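Local coordinates for protein (congerin I) (Conger myriaster, PDB 1C1L), which binds beta-galactosides such as lactose as a homodimeric galectin of the conger eel, although its physiological role is not yet known, at residues S41-L46 / N97-D102. Residues are numbered along the deposited sequence; the frame is centred on the assembly and turned at random.
Sequences SLSLHL and NKFYID. With GAL (beta-D-galactopyranose), chain B.
Leu44 and Ile101 meet tip to tip between two sheets, CD2 of the leucine 4.0 Å from CD1 of the isoleucine. Leu44 carries CG anti to its own N (chi1 175°), which sends the branched end across the gap; the same CD2 lies 4.2 Å from CD2 of Phe99, set obliquely to that ring. The other arm of Ile101 serves the next leucine: its CG2 is 3.8 Å from CD2 of Leu46, the two side chains lying alongside one another, pointing in opposite senses. Branching at CB lets one isoleucine touch both leucines, while Leu92 and Ile90 of strand 87-94 close in around it. At the bulge formed by Ser43 and Leu44 opposite Val35, both residues point inward, and the small Ser43 lets the Phe99 ring come up close, CB 3.7 Å from CZ. His45, alternating with the leucines, faces the other way: NE2 and galactose O4 share a somewhat bent hydrogen bond of 2.7 Å (138°), the hydroxyl near the ring plane, while ND1 is hydrogen-bonded to OD1 of Asn34, which helps fix the ring's rotation. The side chains between strands 44-46 and 98-102, one from each sheet and inclined by 26°, form part of the hydrophobic core of the galectin beta-sandwich, backing its galactose-binding face.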
ATOM      1  N   SER A  41       7.147   7.098  16.774  1.00 12.27           N
ATOM      2  CA  SER A  41       6.703   6.107  17.715  1.00 11.00           C
ATOM      3  C   SER A  41       6.586   4.836  16.888  1.00 10.49           C
ATOM      4  O   SER A  41       5.615   4.576  16.153  1.00  9.97           O
ATOM      5  CB  SER A  41       5.389   6.615  18.286  1.00 12.21           C
ATOM      6  OG  SER A  41       5.045   5.855  19.419  1.00 16.09           O
ATOM      7  N   LEU A  42       7.644   4.035  16.984  1.00  8.04           N
ATOM      8  CA  LEU A  42       7.778   2.848  16.173  1.00  7.55           C
ATOM      9  C   LEU A  42       7.830   1.580  17.000  1.00  8.70           C
ATOM     10  O   LEU A  42       8.641   1.501  17.938  1.00  8.63           O
ATOM     11  CB  LEU A  42       9.054   2.949  15.342  1.00  8.80           C
ATOM     12  CG  LEU A  42       9.159   4.099  14.352  1.00  7.82           C
ATOM     13  CD1 LEU A  42      10.548   4.115  13.757  1.00 11.39           C
ATOM     14  CD2 LEU A  42       8.103   3.939  13.270  1.00 10.21           C
ATOM     15  N   SER A  43       6.974   0.591  16.703  1.00  7.39           N
ATOM     16  CA  SER A  43       7.068  -0.709  17.353  1.00  7.15           C
ATOM     17  C   SER A  43       8.192  -1.544  16.739  1.00  6.96           C
ATOM     18  O   SER A  43       8.786  -2.373  17.433  1.00  7.66           O
ATOM     19  CB  SER A  43       5.752  -1.471  17.227  1.00  6.91           C
ATOM     20  OG  SER A  43       4.801  -0.927  18.123  1.00  8.05           O
ATOM     21  N   LEU A  44       8.542  -1.373  15.469  1.00  7.12           N
ATOM     22  CA  LEU A  44       9.637  -2.126  14.887  1.00  7.73           C
ATOM     23  C   LEU A  44      10.348  -1.254  13.876  1.00  7.56           C
ATOM     24  O   LEU A  44       9.717  -0.625  13.018  1.00  7.12           O
ATOM     25  CB  LEU A  44       9.120  -3.410  14.198  1.00  8.96           C
ATOM     26  CG  LEU A  44      10.163  -4.250  13.439  1.00 10.90           C
ATOM     27  CD1 LEU A  44      11.175  -4.846  14.394  1.00 11.62           C
ATOM     28  CD2 LEU A  44       9.447  -5.331  12.651  1.00 13.06           C
ATOM     29  N   HIS A  45      11.665  -1.182  14.062  1.00  6.72           N
ATOM     30  CA  HIS A  45      12.580  -0.530  13.147  1.00  5.85           C
ATOM     31  C   HIS A  45      13.468  -1.687  12.742  1.00  6.88           C
ATOM     32  O   HIS A  45      14.165  -2.240  13.600  1.00  6.98           O
ATOM     33  CB  HIS A  45      13.398   0.540  13.873  1.00  5.11           C
ATOM     34  CG  HIS A  45      14.592   1.095  13.100  1.00  4.84           C
ATOM     35  ND1 HIS A  45      14.623   1.953  12.096  1.00  6.17           N
ATOM     36  CD2 HIS A  45      15.902   0.832  13.435  1.00  6.89           C
ATOM     37  CE1 HIS A  45      15.868   2.219  11.797  1.00  6.86           C
ATOM     38  NE2 HIS A  45      16.628   1.535  12.604  1.00  6.63           N
ATOM     39  N   LEU A  46      13.476  -2.091  11.474  1.00  6.32           N
ATOM     40  CA  LEU A  46      14.250  -3.225  11.007  1.00  6.38           C
ATOM     41  C   LEU A  46      15.266  -2.659  10.044  1.00  8.02           C
ATOM     42  O   LEU A  46      14.927  -2.292   8.914  1.00  7.45           O
ATOM     43  CB  LEU A  46      13.313  -4.213  10.301  1.00  7.37           C
ATOM     44  CG  LEU A  46      13.972  -5.379   9.550  1.00 10.19           C
ATOM     45  CD1 LEU A  46      14.632  -6.332  10.524  1.00 10.56           C
ATOM     46  CD2 LEU A  46      12.931  -6.086   8.726  1.00 12.67           C
ATOM     47  N   ASN A  97       2.611 -10.582  21.792  1.00 13.94           N
ATOM     48  CA  ASN A  97       3.943 -10.823  22.358  1.00 14.40           C
ATOM     49  C   ASN A  97       5.126 -10.565  21.448  1.00 12.43           C
ATOM     50  O   ASN A  97       6.164 -10.070  21.882  1.00 10.83           O
ATOM     51  CB  ASN A  97       4.112 -12.252  22.807  1.00 17.54           C
ATOM     52  CG  ASN A  97       3.048 -12.692  23.777  1.00 21.83           C
ATOM     53  OD1 ASN A  97       2.729 -11.981  24.724  1.00 23.36           O
ATOM     54  ND2 ASN A  97       2.435 -13.850  23.579  1.00 25.65           N
ATOM     55  N   LYS A  98       5.028 -10.928  20.171  1.00 11.94           N
ATOM     56  CA  LYS A  98       6.139 -10.887  19.233  1.00 12.40           C
ATOM     57  C   LYS A  98       5.754 -10.462  17.824  1.00 11.48           C
ATOM     58  O   LYS A  98       4.605 -10.630  17.395  1.00 11.65           O
ATOM     59  CB  LYS A  98       6.786 -12.253  19.070  1.00 14.71           C
ATOM     60  CG  LYS A  98       7.346 -12.908  20.312  1.00 18.77           C
ATOM     61  CD  LYS A  98       7.761 -14.313  19.943  1.00 22.10           C
ATOM     62  CE  LYS A  98       8.145 -15.053  21.208  1.00 25.19           C
ATOM     63  NZ  LYS A  98       8.589 -16.407  20.928  1.00 26.12           N
ATOM     64  N   PHE A  99       6.746  -9.919  17.147  1.00 10.57           N
ATOM     65  CA  PHE A  99       6.750  -9.666  15.723  1.00 10.61           C
ATOM     66  C   PHE A  99       7.497 -10.851  15.149  1.00 10.72           C
ATOM     67  O   PHE A  99       8.467 -11.367  15.730  1.00 10.80           O
ATOM     68  CB  PHE A  99       7.529  -8.426  15.315  1.00  9.83           C
ATOM     69  CG  PHE A  99       6.742  -7.170  15.595  1.00 11.14           C
ATOM     70  CD1 PHE A  99       6.801  -6.566  16.850  1.00 10.62           C
ATOM     71  CD2 PHE A  99       5.917  -6.642  14.589  1.00 11.68           C
ATOM     72  CE1 PHE A  99       6.030  -5.435  17.109  1.00 12.94           C
ATOM     73  CE2 PHE A  99       5.151  -5.512  14.858  1.00 12.55           C
ATOM     74  CZ  PHE A  99       5.205  -4.914  16.113  1.00 12.68           C
ATOM     75  N   TYR A 100       7.028 -11.253  13.982  1.00  9.26           N
ATOM     76  CA  TYR A 100       7.578 -12.344  13.213  1.00 10.24           C
ATOM     77  C   TYR A 100       7.973 -11.730  11.878  1.00 10.53           C
ATOM     78  O   TYR A 100       7.127 -11.197  11.140  1.00 10.24           O
ATOM     79  CB  TYR A 100       6.512 -13.416  13.034  1.00 12.23           C
ATOM     80  CG  TYR A 100       5.960 -13.882  14.370  1.00 13.26           C
ATOM     81  CD1 TYR A 100       6.701 -14.783  15.127  1.00 13.97           C
ATOM     82  CD2 TYR A 100       4.733 -13.415  14.845  1.00 13.36           C
ATOM     83  CE1 TYR A 100       6.226 -15.223  16.354  1.00 14.27           C
ATOM     84  CE2 TYR A 100       4.249 -13.854  16.079  1.00 13.43           C
ATOM     85  CZ  TYR A 100       5.008 -14.762  16.821  1.00 14.68           C
ATOM     86  OH  TYR A 100       4.574 -15.224  18.042  1.00 15.18           O
ATOM     87  N   ILE A 101       9.257 -11.803  11.551  1.00 10.21           N
ATOM     88  CA  ILE A 101       9.828 -11.180  10.367  1.00 10.44           C
ATOM     89  C   ILE A 101      10.290 -12.277   9.433  1.00 12.06           C
ATOM     90  O   ILE A 101      11.171 -13.084   9.755  1.00 12.50           O
ATOM     91  CB  ILE A 101      11.001 -10.272  10.785  1.00 11.08           C
ATOM     92  CG1 ILE A 101      10.511  -9.199  11.760  1.00 12.32           C
ATOM     93  CG2 ILE A 101      11.620  -9.611   9.547  1.00  9.72           C
ATOM     94  CD1 ILE A 101      11.536  -8.782  12.834  1.00 15.09           C
ATOM     95  N   ASP A 102       9.685 -12.365   8.273  1.00 10.84           N
ATOM     96  CA  ASP A 102      10.059 -13.367   7.311  1.00 11.57           C
ATOM     97  C   ASP A 102      10.677 -12.660   6.118  1.00 12.24           C
ATOM     98  O   ASP A 102       9.979 -12.026   5.320  1.00 11.49           O
ATOM     99  CB  ASP A 102       8.787 -14.148   6.943  1.00 14.48           C
ATOM    100  CG  ASP A 102       8.913 -15.264   5.920  1.00 19.02           C
ATOM    101  OD1 ASP A 102       9.748 -15.212   5.020  1.00 19.39           O
ATOM    102  OD2 ASP A 102       8.143 -16.212   6.012  1.00 24.61           O
TER
HETATM  103  C1  GAL B   2      21.143   4.071  15.679  1.00  9.28           C
HETATM  104  C2  GAL B   2      20.877   4.748  14.334  1.00  8.00           C
HETATM  105  C3  GAL B   2      19.373   4.877  14.083  1.00  7.43           C
HETATM  106  C4  GAL B   2      18.671   3.519  14.269  1.00  6.15           C
HETATM  107  C5  GAL B   2      19.064   2.907  15.607  1.00  7.37           C
HETATM  108  C6  GAL B   2      18.481   1.523  15.798  1.00  5.80           C
HETATM  109  O2  GAL B   2      21.471   6.040  14.342  1.00  8.83           O
HETATM  110  O3  GAL B   2      19.169   5.359  12.765  1.00  7.71           O
HETATM  111  O4  GAL B   2      19.050   2.662  13.204  1.00  4.59           O
HETATM  112  O5  GAL B   2      20.505   2.801  15.722  1.00  7.19           O
HETATM  113  O6  GAL B   2      18.817   1.013  17.064  1.00  8.41           O